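Local coordinates for protein FMN-dependent nitronate monooxygenase (Shewanella oneidensis, PDB 5LSM) that probably oxidises propionate 3-nitronate with molecular oxygen, giving 3-oxopropanoate, nitrate and nitrite, with a bound flavin mononucleotide as cofactor, at residues R7-E12 with K150-A155; V129-G134 with L142-W147; G306-A311 with D318-W323. All coordinates share one frame; numbering follows the deposited sequence.

Contact 1: residues R7-E12 with K150-A155; sequences RLFGIE and KVISTA
Leu8, Phe9, Lys150 and Ile152 form a small, mainly apolar contact at the N-terminal ends of the strands of the TIM barrel, where the end of the short helix 4-9 meets the start of strand 150-155. The ring of Phe9 is the link to the barrel interior. It presents its edge: CE1 lies 4.0 Å from Lys150 CB, and CZ lies 4.0 Å from Ile152 CG2, both partners being near the plane of the ring. Phe9 and Ile152 cross at about a right angle. The CG2 branch of Ile152 is the one that touches, and Ile152 also packs on Ser130 and Ala171 of the two adjoining strands. Beyond the ring of Phe9 come Val128 and Leu38, so the phenyl group is buried among the beginnings of several strands.

Lys150 takes part through its hydrocarbon chain. With bends at chi2 (-62°) and chi4 (-61°), the chain bends over and crosses the Leu8 side chain at a slant, CE coming 3.5 Å from Leu8 CD1 while CD lies 3.9 Å from Leu8 CG. Its ammonium NZ is hydrogen-bonded to the carbonyl of Gly148, just before the strand. In segment 7-12 the helix ends after Phe9: Gly10, with positive phi, closes it in a Schellman motif, its N bonding to Arg7 O at 3.1 Å.

The contact probably rests on dispersion and the exclusion of water, the lysine lending its methylenes to this apolar patch while its charged end is bonded to a backbone carbonyl.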
loop_
_atom_site.group_PDB
_atom_site.type_symbol
_atom_site.label_atom_id
_atom_site.label_comp_id
_atom_site.label_asym_id
_atom_site.label_seq_id
_atom_site.Cartn_x
_atom_site.Cartn_y
_atom_site.Cartn_z
ATOM N N ARG A 7 -24.194 -2.068 -16.811
ATOM C CA ARG A 7 -25.552 -2.617 -16.975
ATOM C C ARG A 7 -26.325 -2.609 -15.643
ATOM O O ARG A 7 -27.394 -2.010 -15.559
ATOM C CB ARG A 7 -25.515 -4.032 -17.573
ATOM N N LEU A 8 -25.735 -3.165 -14.583
ATOM C CA LEU A 8 -26.414 -3.249 -13.275
ATOM C C LEU A 8 -26.816 -1.878 -12.702
ATOM O O LEU A 8 -27.813 -1.776 -11.992
ATOM C CB LEU A 8 -25.565 -4.028 -12.252
ATOM C CG LEU A 8 -26.257 -4.296 -10.904
ATOM C CD1 LEU A 8 -27.281 -5.419 -11.018
ATOM C CD2 LEU A 8 -25.270 -4.599 -9.785
ATOM N N PHE A 9 -26.021 -0.846 -12.967
ATOM C CA PHE A 9 -26.261 0.473 -12.382
ATOM C C PHE A 9 -27.016 1.356 -13.373
ATOM O O PHE A 9 -27.445 2.464 -13.023
ATOM C CB PHE A 9 -24.936 1.179 -12.050
ATOM C CG PHE A 9 -24.231 0.675 -10.807
ATOM C CD1 PHE A 9 -24.891 -0.066 -9.838
ATOM C CD2 PHE A 9 -22.918 1.059 -10.563
ATOM C CE1 PHE A 9 -24.231 -0.497 -8.699
ATOM C CE2 PHE A 9 -22.261 0.660 -9.407
ATOM C CZ PHE A 9 -22.924 -0.113 -8.469
ATOM N N GLY A 10 -27.054 0.927 -14.634
ATOM C CA GLY A 10 -27.626 1.726 -15.701
ATOM C C GLY A 10 -26.854 3.005 -16.006
ATOM O O GLY A 10 -27.460 4.042 -16.218
ATOM N N ILE A 11 -25.521 2.918 -16.070
ATOM C CA ILE A 11 -24.665 4.079 -16.379
ATOM C C ILE A 11 -23.799 3.807 -17.599
ATOM O O ILE A 11 -23.588 2.648 -17.984
ATOM C CB ILE A 11 -23.727 4.469 -15.216
ATOM C CG1 ILE A 11 -22.895 3.276 -14.758
ATOM C CG2 ILE A 11 -24.524 5.024 -14.051
ATOM C CD1 ILE A 11 -21.930 3.607 -13.639
ATOM N N GLU A 12 -23.256 4.877 -18.169
ATOM C CA GLU A 12 -22.509 4.779 -19.406
ATOM C C GLU A 12 -21.053 4.360 -19.136
ATOM O O GLU A 12 -20.505 3.522 -19.845
ATOM C CB GLU A 12 -22.566 6.111 -20.157
ATOM C CG GLU A 12 -22.511 5.986 -21.672
ATOM C CD GLU A 12 -22.428 7.343 -22.365
ATOM O OE1 GLU A 12 -23.240 8.232 -22.033
ATOM O OE2 GLU A 12 -21.552 7.520 -23.240
ATOM N N LYS A 150 -29.501 -0.785 -5.605
ATOM C CA LYS A 150 -28.375 -1.685 -5.422
ATOM C C LYS A 150 -27.622 -1.229 -4.207
ATOM O O LYS A 150 -27.493 -0.029 -3.962
ATOM C CB LYS A 150 -27.437 -1.653 -6.633
ATOM C CG LYS A 150 -28.116 -1.933 -7.951
ATOM C CD LYS A 150 -28.723 -3.324 -7.982
ATOM C CE LYS A 150 -29.568 -3.522 -9.237
ATOM N NZ LYS A 150 -30.697 -2.540 -9.264
ATOM N N VAL A 151 -27.088 -2.182 -3.468
ATOM C CA VAL A 151 -26.329 -1.876 -2.269
ATOM C C VAL A 151 -24.871 -2.260 -2.455
ATOM O O VAL A 151 -24.566 -3.415 -2.789
ATOM C CB VAL A 151 -26.902 -2.622 -1.062
ATOM C CG1 VAL A 151 -25.956 -2.543 0.125
ATOM C CG2 VAL A 151 -28.261 -2.050 -0.692
ATOM N N ILE A 152 -23.983 -1.304 -2.189
ATOM C CA ILE A 152 -22.542 -1.558 -2.171
ATOM C C ILE A 152 -21.880 -1.115 -0.853
ATOM O O ILE A 152 -22.413 -0.262 -0.138
ATOM C CB ILE A 152 -21.836 -0.852 -3.342
ATOM C CG1 ILE A 152 -21.907 0.663 -3.185
ATOM C CG2 ILE A 152 -22.455 -1.258 -4.662
ATOM C CD1 ILE A 152 -21.118 1.401 -4.240
ATOM N N SER A 153 -20.722 -1.712 -0.536
ATOM C CA SER A 153 -19.980 -1.371 0.684
ATOM C C SER A 153 -18.498 -1.605 0.508
ATOM O O SER A 153 -18.070 -2.197 -0.485
ATOM C CB SER A 153 -20.477 -2.162 1.885
ATOM O OG SER A 153 -19.693 -1.859 3.039
ATOM N N THR A 154 -17.712 -1.101 1.458
ATOM C CA THR A 154 -16.265 -1.095 1.310
ATOM C C THR A 154 -15.636 -2.308 2.038
ATOM O O THR A 154 -16.025 -2.650 3.140
ATOM C CB THR A 154 -15.658 0.265 1.781
ATOM O OG1 THR A 154 -15.838 1.268 0.762
ATOM C CG2 THR A 154 -14.179 0.135 2.064
ATOM N N ALA A 155 -14.739 -3.007 1.358
ATOM C CA ALA A 155 -13.934 -4.065 1.960
ATOM C C ALA A 155 -12.479 -3.657 1.937
ATOM O O ALA A 155 -11.985 -3.225 0.891
ATOM C CB ALA A 155 -14.101 -5.345 1.177
#

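Contact 2: residues V129-G134 with L142-W147. With FMN (flavin mononucleotide), chain I.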
loop_
_atom_site.group_PDB
_atom_site.type_symbol
_atom_site.label_atom_id
_atom_site.label_comp_id
_atom_site.label_asym_id
_atom_site.label_seq_id
_atom_site.Cartn_x
_atom_site.Cartn_y
_atom_site.Cartn_z
ATOM N N VAL A 129 -27.104 2.743 -3.025
ATOM C CA VAL A 129 -26.841 3.133 -1.660
ATOM C C VAL A 129 -25.520 2.462 -1.221
ATOM O O VAL A 129 -25.360 1.231 -1.295
ATOM C CB VAL A 129 -27.970 2.633 -0.741
ATOM C CG1 VAL A 129 -27.645 2.908 0.720
ATOM C CG2 VAL A 129 -29.298 3.260 -1.125
ATOM N N SER A 130 -24.560 3.277 -0.815
ATOM C CA SER A 130 -23.263 2.771 -0.462
ATOM C C SER A 130 -23.116 2.977 1.026
ATOM O O SER A 130 -23.700 3.899 1.584
ATOM C CB SER A 130 -22.153 3.500 -1.241
ATOM O OG SER A 130 -22.243 4.909 -1.058
ATOM N N PHE A 131 -22.347 2.103 1.665
ATOM C CA PHE A 131 -22.119 2.183 3.099
ATOM C C PHE A 131 -20.628 2.141 3.350
ATOM O O PHE A 131 -19.904 1.461 2.629
ATOM C CB PHE A 131 -22.809 1.018 3.828
ATOM C CG PHE A 131 -24.285 1.173 3.926
ATOM C CD1 PHE A 131 -24.833 2.154 4.730
ATOM C CD2 PHE A 131 -25.125 0.411 3.145
ATOM C CE1 PHE A 131 -26.197 2.348 4.781
ATOM C CE2 PHE A 131 -26.495 0.575 3.223
ATOM C CZ PHE A 131 -27.031 1.546 4.043
ATOM N N HIS A 132 -20.181 2.925 4.330
ATOM C CA HIS A 132 -18.842 2.801 4.914
ATOM C C HIS A 132 -18.898 2.148 6.316
ATOM O O HIS A 132 -19.798 2.441 7.119
ATOM C CB HIS A 132 -18.216 4.194 5.019
ATOM C CG HIS A 132 -16.775 4.247 4.635
ATOM N ND1 HIS A 132 -16.306 3.754 3.440
ATOM C CD2 HIS A 132 -15.710 4.806 5.256
ATOM C CE1 HIS A 132 -15.012 3.994 3.344
ATOM N NE2 HIS A 132 -14.621 4.614 4.442
ATOM N N PHE A 133 -17.898 1.325 6.610
ATOM C CA PHE A 133 -17.823 0.546 7.854
ATOM C C PHE A 133 -18.869 -0.576 7.891
ATOM O O PHE A 133 -19.531 -0.771 8.905
ATOM C CB PHE A 133 -17.959 1.429 9.124
ATOM C CG PHE A 133 -17.214 2.732 9.059
ATOM C CD1 PHE A 133 -15.865 2.762 8.793
ATOM C CD2 PHE A 133 -17.870 3.929 9.284
ATOM C CE1 PHE A 133 -15.186 3.968 8.701
ATOM C CE2 PHE A 133 -17.206 5.137 9.171
ATOM C CZ PHE A 133 -15.850 5.153 8.902
ATOM N N GLY A 134 -19.000 -1.319 6.796
ATOM C CA GLY A 134 -19.839 -2.532 6.759
ATOM C C GLY A 134 -21.259 -2.305 6.236
ATOM O O GLY A 134 -21.469 -1.663 5.219
ATOM N N LEU A 142 -33.131 -4.839 3.835
ATOM C CA LEU A 142 -34.288 -5.294 3.053
ATOM C C LEU A 142 -35.154 -4.113 2.626
ATOM O O LEU A 142 -35.609 -4.037 1.474
ATOM C CB LEU A 142 -35.133 -6.300 3.834
ATOM C CG LEU A 142 -34.514 -7.685 4.070
ATOM C CD1 LEU A 142 -35.469 -8.542 4.897
ATOM C CD2 LEU A 142 -34.162 -8.368 2.754
ATOM N N GLU A 143 -35.318 -3.148 3.516
ATOM C CA GLU A 143 -36.055 -1.945 3.146
ATOM C C GLU A 143 -35.443 -1.280 1.919
ATOM O O GLU A 143 -36.153 -0.941 0.987
ATOM C CB GLU A 143 -36.121 -0.948 4.299
ATOM C CG GLU A 143 -37.064 0.215 4.021
ATOM C CD GLU A 143 -36.936 1.349 5.013
ATOM O OE1 GLU A 143 -36.077 1.280 5.931
ATOM O OE2 GLU A 143 -37.734 2.301 4.890
ATOM N N ILE A 144 -34.126 -1.089 1.940
ATOM C CA ILE A 144 -33.403 -0.480 0.828
ATOM C C ILE A 144 -33.575 -1.268 -0.483
ATOM O O ILE A 144 -33.845 -0.685 -1.531
ATOM C CB ILE A 144 -31.884 -0.317 1.147
ATOM C CG1 ILE A 144 -31.677 0.767 2.201
ATOM C CG2 ILE A 144 -31.098 0.077 -0.098
ATOM C CD1 ILE A 144 -30.383 0.628 2.966
ATOM N N LYS A 145 -33.391 -2.579 -0.428
ATOM C CA LYS A 145 -33.446 -3.395 -1.647
ATOM C C LYS A 145 -34.820 -3.280 -2.297
ATOM O O LYS A 145 -34.955 -3.449 -3.495
ATOM C CB LYS A 145 -33.172 -4.867 -1.332
ATOM C CG LYS A 145 -31.778 -5.162 -0.805
ATOM C CD LYS A 145 -30.861 -5.697 -1.892
ATOM C CE LYS A 145 -29.494 -6.081 -1.333
ATOM N NZ LYS A 145 -29.449 -7.512 -0.934
ATOM N N SER A 146 -35.840 -3.031 -1.479
ATOM C CA SER A 146 -37.211 -2.996 -1.940
ATOM C C SER A 146 -37.573 -1.668 -2.598
ATOM O O SER A 146 -38.686 -1.504 -3.086
ATOM C CB SER A 146 -38.158 -3.269 -0.775
ATOM O OG SER A 146 -38.356 -2.102 -0.021
ATOM N N TRP A 147 -36.632 -0.725 -2.612
ATOM C CA TRP A 147 -36.713 0.455 -3.483
ATOM C C TRP A 147 -36.193 0.185 -4.893
ATOM O O TRP A 147 -36.300 1.037 -5.756
ATOM C CB TRP A 147 -35.899 1.605 -2.908
ATOM C CG TRP A 147 -36.199 1.931 -1.510
ATOM C CD1 TRP A 147 -37.391 1.796 -0.879
ATOM C CD2 TRP A 147 -35.303 2.515 -0.560
ATOM N NE1 TRP A 147 -37.302 2.265 0.403
ATOM C CE2 TRP A 147 -36.030 2.716 0.625
ATOM C CE3 TRP A 147 -33.953 2.894 -0.601
ATOM C CZ2 TRP A 147 -35.457 3.259 1.771
ATOM C CZ3 TRP A 147 -33.387 3.449 0.520
ATOM C CH2 TRP A 147 -34.132 3.612 1.704
HETATM N N1 FMN I . -15.897 7.162 1.687
HETATM C C2 FMN I . -17.157 7.043 2.196
HETATM O O2 FMN I . -17.721 5.919 2.185
HETATM N N3 FMN I . -17.817 8.087 2.738
HETATM C C4 FMN I . -17.273 9.312 2.796
HETATM O O4 FMN I . -17.876 10.273 3.305
HETATM C C4A FMN I . -15.907 9.504 2.271
HETATM N N5 FMN I . -15.337 10.710 2.281
HETATM C C5A FMN I . -14.123 10.917 1.742
HETATM C C6 FMN I . -13.612 12.212 1.770
HETATM C C7 FMN I . -12.377 12.491 1.221
HETATM C C7M FMN I . -11.860 13.904 1.305
HETATM C C8 FMN I . -11.587 11.390 0.599
HETATM C C8M FMN I . -10.227 11.695 0.010
HETATM C C9 FMN I . -12.095 10.083 0.573
HETATM C C9A FMN I . -13.352 9.794 1.130
HETATM N N10 FMN I . -13.955 8.497 1.099
HETATM C C10 FMN I . -15.230 8.337 1.684
HETATM C "C1'" FMN I . -13.270 7.313 0.549
HETATM C "C2'" FMN I . -13.524 7.159 -0.941
HETATM O "O2'" FMN I . -14.817 6.557 -1.134
HETATM C "C3'" FMN I . -12.442 6.292 -1.601
HETATM O "O3'" FMN I . -12.223 5.115 -0.815
HETATM C "C4'" FMN I . -11.087 6.987 -1.750
HETATM O "O4'" FMN I . -11.195 8.386 -2.042
HETATM C "C5'" FMN I . -10.310 6.275 -2.845
HETATM O "O5'" FMN I . -8.964 6.740 -2.919
HETATM P P FMN I . -8.513 8.055 -3.729
HETATM O O1P FMN I . -9.413 8.180 -4.938
HETATM O O2P FMN I . -7.076 7.752 -4.068
HETATM O O3P FMN I . -8.711 9.124 -2.715
#
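The carbonyl O of Glu143 is gripped twice by Ser146, by its hydroxyl OG at 2.7 Å and weakly by its backbone N. The OG donor stands at a C=O angle of 130°, tilted 26° from the carbonyl plane, and the indole of Trp147 lays one face over the same oxygen. These interactions shape the end of helix 138-145, whose Ile144 and Trp147 meet the strand.

Ile144 divides its two branches between two residues of that strand. Its CG2 meets Val129 CG2 at 3.8 Å, tip to tip, and its CD1 reaches the edge of the Phe131 ring, 3.6 Å from CZ and in the ring plane. With CG1 anti to the carbonyl carbon (chi1 -70°) and CG2 anti to the backbone N, each branch has its own partner. Trp147 adds a looser touch, the edge of its indole at CZ3 lying 4.4 Å from Val129 CG2.

The strand's other side serves the cofactor: His132 ND1 comes within 2.9 Å of FMN O2, which lies over a face of the imidazole, while NE2 is hydrogen-bonded to His182 O.

Within the beta-alpha-beta unit formed by strand 128-132, helix 138-145 and strand 150-155, Ile144 also packs on Val151. Trp147 leans on helix 115-124, and Val129 and Phe131 touch strand 66-71.

Contact 3: residues G306-A311 with D318-W323. With FMN (flavin mononucleotide), chain I.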
loop_
_atom_site.group_PDB
_atom_site.type_symbol
_atom_site.label_atom_id
_atom_site.label_comp_id
_atom_site.label_asym_id
_atom_site.label_seq_id
_atom_site.Cartn_x
_atom_site.Cartn_y
_atom_site.Cartn_z
ATOM N N GLY A 306 -12.423 23.548 17.294
ATOM C CA GLY A 306 -11.967 24.914 17.576
ATOM C C GLY A 306 -10.554 25.224 17.084
ATOM O O GLY A 306 -10.323 26.272 16.464
ATOM N N LEU A 307 -9.605 24.334 17.388
ATOM C CA LEU A 307 -8.200 24.498 16.965
ATOM C C LEU A 307 -8.086 24.649 15.451
ATOM O O LEU A 307 -7.444 25.575 14.931
ATOM C CB LEU A 307 -7.387 23.287 17.405
ATOM C CG LEU A 307 -7.024 23.273 18.883
ATOM C CD1 LEU A 307 -6.764 21.855 19.362
ATOM C CD2 LEU A 307 -5.803 24.148 19.127
ATOM N N ARG A 308 -8.700 23.700 14.758
ATOM C CA ARG A 308 -8.829 23.748 13.325
ATOM C C ARG A 308 -9.332 25.095 12.829
ATOM O O ARG A 308 -8.734 25.692 11.938
ATOM C CB ARG A 308 -9.791 22.668 12.858
ATOM C CG ARG A 308 -10.113 22.777 11.382
ATOM C CD ARG A 308 -11.152 21.759 10.997
ATOM N NE ARG A 308 -11.339 21.761 9.563
ATOM C CZ ARG A 308 -12.214 21.004 8.926
ATOM N NH1 ARG A 308 -12.989 20.158 9.603
ATOM N NH2 ARG A 308 -12.284 21.068 7.609
ATOM N N THR A 309 -10.484 25.516 13.341
ATOM C CA THR A 309 -11.074 26.793 12.960
ATOM C C THR A 309 -10.112 27.941 13.166
ATOM O O THR A 309 -9.924 28.767 12.266
ATOM C CB THR A 309 -12.331 27.093 13.781
ATOM O OG1 THR A 309 -13.261 26.026 13.610
ATOM C CG2 THR A 309 -12.965 28.428 13.342
ATOM N N ALA A 310 -9.527 27.998 14.363
ATOM C CA ALA A 310 -8.576 29.058 14.722
ATOM C C ALA A 310 -7.357 29.048 13.811
ATOM O O ALA A 310 -6.904 30.098 13.369
ATOM C CB ALA A 310 -8.128 28.907 16.171
ATOM N N ALA A 311 -6.789 27.865 13.576
ATOM C CA ALA A 311 -5.522 27.785 12.856
ATOM C C ALA A 311 -5.737 28.035 11.360
ATOM O O ALA A 311 -4.950 28.742 10.729
ATOM C CB ALA A 311 -4.854 26.442 13.106
ATOM N N ASP A 318 -2.325 23.421 10.024
ATOM C CA ASP A 318 -1.710 22.582 11.070
ATOM C C ASP A 318 -2.702 21.679 11.812
ATOM O O ASP A 318 -2.305 20.671 12.377
ATOM C CB ASP A 318 -0.953 23.456 12.105
ATOM C CG ASP A 318 0.249 24.224 11.491
ATOM O OD1 ASP A 318 0.372 24.259 10.247
ATOM O OD2 ASP A 318 1.045 24.828 12.255
ATOM N N PHE A 319 -3.978 22.045 11.846
ATOM C CA PHE A 319 -4.960 21.261 12.600
ATOM C C PHE A 319 -6.143 20.839 11.721
ATOM O O PHE A 319 -7.259 20.688 12.201
ATOM C CB PHE A 319 -5.430 22.042 13.841
ATOM C CG PHE A 319 -4.367 22.195 14.891
ATOM C CD1 PHE A 319 -4.201 21.232 15.871
ATOM C CD2 PHE A 319 -3.461 23.238 14.827
ATOM C CE1 PHE A 319 -3.178 21.328 16.794
ATOM C CE2 PHE A 319 -2.429 23.343 15.740
ATOM C CZ PHE A 319 -2.293 22.391 16.729
ATOM N N SER A 320 -5.885 20.634 10.431
ATOM C CA SER A 320 -6.947 20.290 9.491
ATOM C C SER A 320 -6.882 18.803 9.093
ATOM O O SER A 320 -5.798 18.257 8.912
ATOM C CB SER A 320 -6.853 21.166 8.248
ATOM O OG SER A 320 -7.087 22.529 8.554
ATOM N N PRO A 321 -8.047 18.151 8.954
ATOM C CA PRO A 321 -8.120 16.860 8.285
ATOM C C PRO A 321 -8.016 17.010 6.760
ATOM O O PRO A 321 -8.993 17.332 6.087
ATOM C CB PRO A 321 -9.497 16.340 8.696
ATOM C CG PRO A 321 -10.316 17.573 8.828
ATOM C CD PRO A 321 -9.372 18.600 9.416
ATOM N N LEU A 322 -6.819 16.799 6.231
ATOM C CA LEU A 322 -6.540 17.070 4.843
ATOM C C LEU A 322 -6.603 15.751 4.087
ATOM O O LEU A 322 -5.594 15.210 3.671
ATOM C CB LEU A 322 -5.152 17.688 4.721
ATOM C CG LEU A 322 -4.907 19.041 5.387
ATOM C CD1 LEU A 322 -3.415 19.324 5.420
ATOM C CD2 LEU A 322 -5.628 20.131 4.610
ATOM N N TRP A 323 -7.793 15.197 3.980
ATOM C CA TRP A 323 -7.954 13.886 3.411
ATOM C C TRP A 323 -7.460 13.857 1.951
ATOM O O TRP A 323 -7.751 14.764 1.185
ATOM C CB TRP A 323 -9.420 13.488 3.470
ATOM C CG TRP A 323 -9.994 13.185 4.849
ATOM C CD1 TRP A 323 -11.300 12.997 5.121
ATOM C CD2 TRP A 323 -9.299 13.016 6.109
ATOM N NE1 TRP A 323 -11.486 12.706 6.455
ATOM C CE2 TRP A 323 -10.282 12.755 7.093
ATOM C CE3 TRP A 323 -7.965 13.123 6.512
ATOM C CZ2 TRP A 323 -9.970 12.548 8.440
ATOM C CZ3 TRP A 323 -7.651 12.906 7.857
ATOM C CH2 TRP A 323 -8.650 12.608 8.799
HETATM N N1 FMN I . -15.897 7.162 1.687
HETATM C C2 FMN I . -17.157 7.043 2.196
HETATM O O2 FMN I . -17.721 5.919 2.185
HETATM N N3 FMN I . -17.817 8.087 2.738
HETATM C C4 FMN I . -17.273 9.312 2.796
HETATM O O4 FMN I . -17.876 10.273 3.305
HETATM C C4A FMN I . -15.907 9.504 2.271
HETATM N N5 FMN I . -15.337 10.710 2.281
HETATM C C5A FMN I . -14.123 10.917 1.742
HETATM C C6 FMN I . -13.612 12.212 1.770
HETATM C C7 FMN I . -12.377 12.491 1.221
HETATM C C7M FMN I . -11.860 13.904 1.305
HETATM C C8 FMN I . -11.587 11.390 0.599
HETATM C C8M FMN I . -10.227 11.695 0.010
HETATM C C9 FMN I . -12.095 10.083 0.573
HETATM C C9A FMN I . -13.352 9.794 1.130
HETATM N N10 FMN I . -13.955 8.497 1.099
HETATM C C10 FMN I . -15.230 8.337 1.684
HETATM C "C1'" FMN I . -13.270 7.313 0.549
HETATM C "C2'" FMN I . -13.524 7.159 -0.941
HETATM O "O2'" FMN I . -14.817 6.557 -1.134
HETATM C "C3'" FMN I . -12.442 6.292 -1.601
HETATM O "O3'" FMN I . -12.223 5.115 -0.815
HETATM C "C4'" FMN I . -11.087 6.987 -1.750
HETATM O "O4'" FMN I . -11.195 8.386 -2.042
HETATM C "C5'" FMN I . -10.310 6.275 -2.845
HETATM O "O5'" FMN I . -8.964 6.740 -2.919
HETATM P P FMN I . -8.513 8.055 -3.729
HETATM O O1P FMN I . -9.413 8.180 -4.938
HETATM O O2P FMN I . -7.076 7.752 -4.068
HETATM O O3P FMN I . -8.711 9.124 -2.715
#
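Arg308 turns one face of its guanidinium to the CD corner of Pro321, CD standing 3.6 Å above the centre of the plane. The arginine chain is extended from CG to NE, and this length carries the flat group out from the helix to cross the proline at about a right angle. Its NE is at the same time in a salt bridge with Glu312, whose OE2 also takes a hydrogen bond from Ser320 OG, so one carboxylate probably steadies both segments. Nearer the backbone, Arg308 CB packs 3.3 Å from Phe319 O.

Phe319 packs alongside the helix. Leu307 CB is 4.1 Å from its CG and Ala311 CB is 3.9 Å from its CD2, successive turns of the helix supporting the same ring obliquely.

Farther along, Trp323 reaches the flavin: its CB is 3.3 Å from FMN C7M, which lies at the edge of the indole and in its plane, and Pro321 CB lies over one face of the indole.

The loop thus runs from helix 301-313 to the dimethylbenzene end of the cofactor. Helix 91-97 closes over Leu307, Ala311 and Phe319 with Tyr93 and Phe97, while Leu322 and Trp323 rest on strand 276-279.

How the contacts relate
From the N terminus, helix 4-9 enters first, and contact 1 brings it to strand 150-155, closing a long loop that takes in six helices and four strands. Contact 2 falls within that loop and closes a short one of its own, folding helix 138-145 back on strand 128-132. The two share neighbouring strands of the barrel and touch, with Ser153 OG probably hydrogen-bonded to Gly134 O. Contact 3 comes later in series, closing a short loop that folds segment 318-323 back on helix 301-313, on the opposite side of the chain's centre, about 34 Å from contact 1 between centres. Contacts 2 and 3 do not touch, yet residues of both reach the flavin.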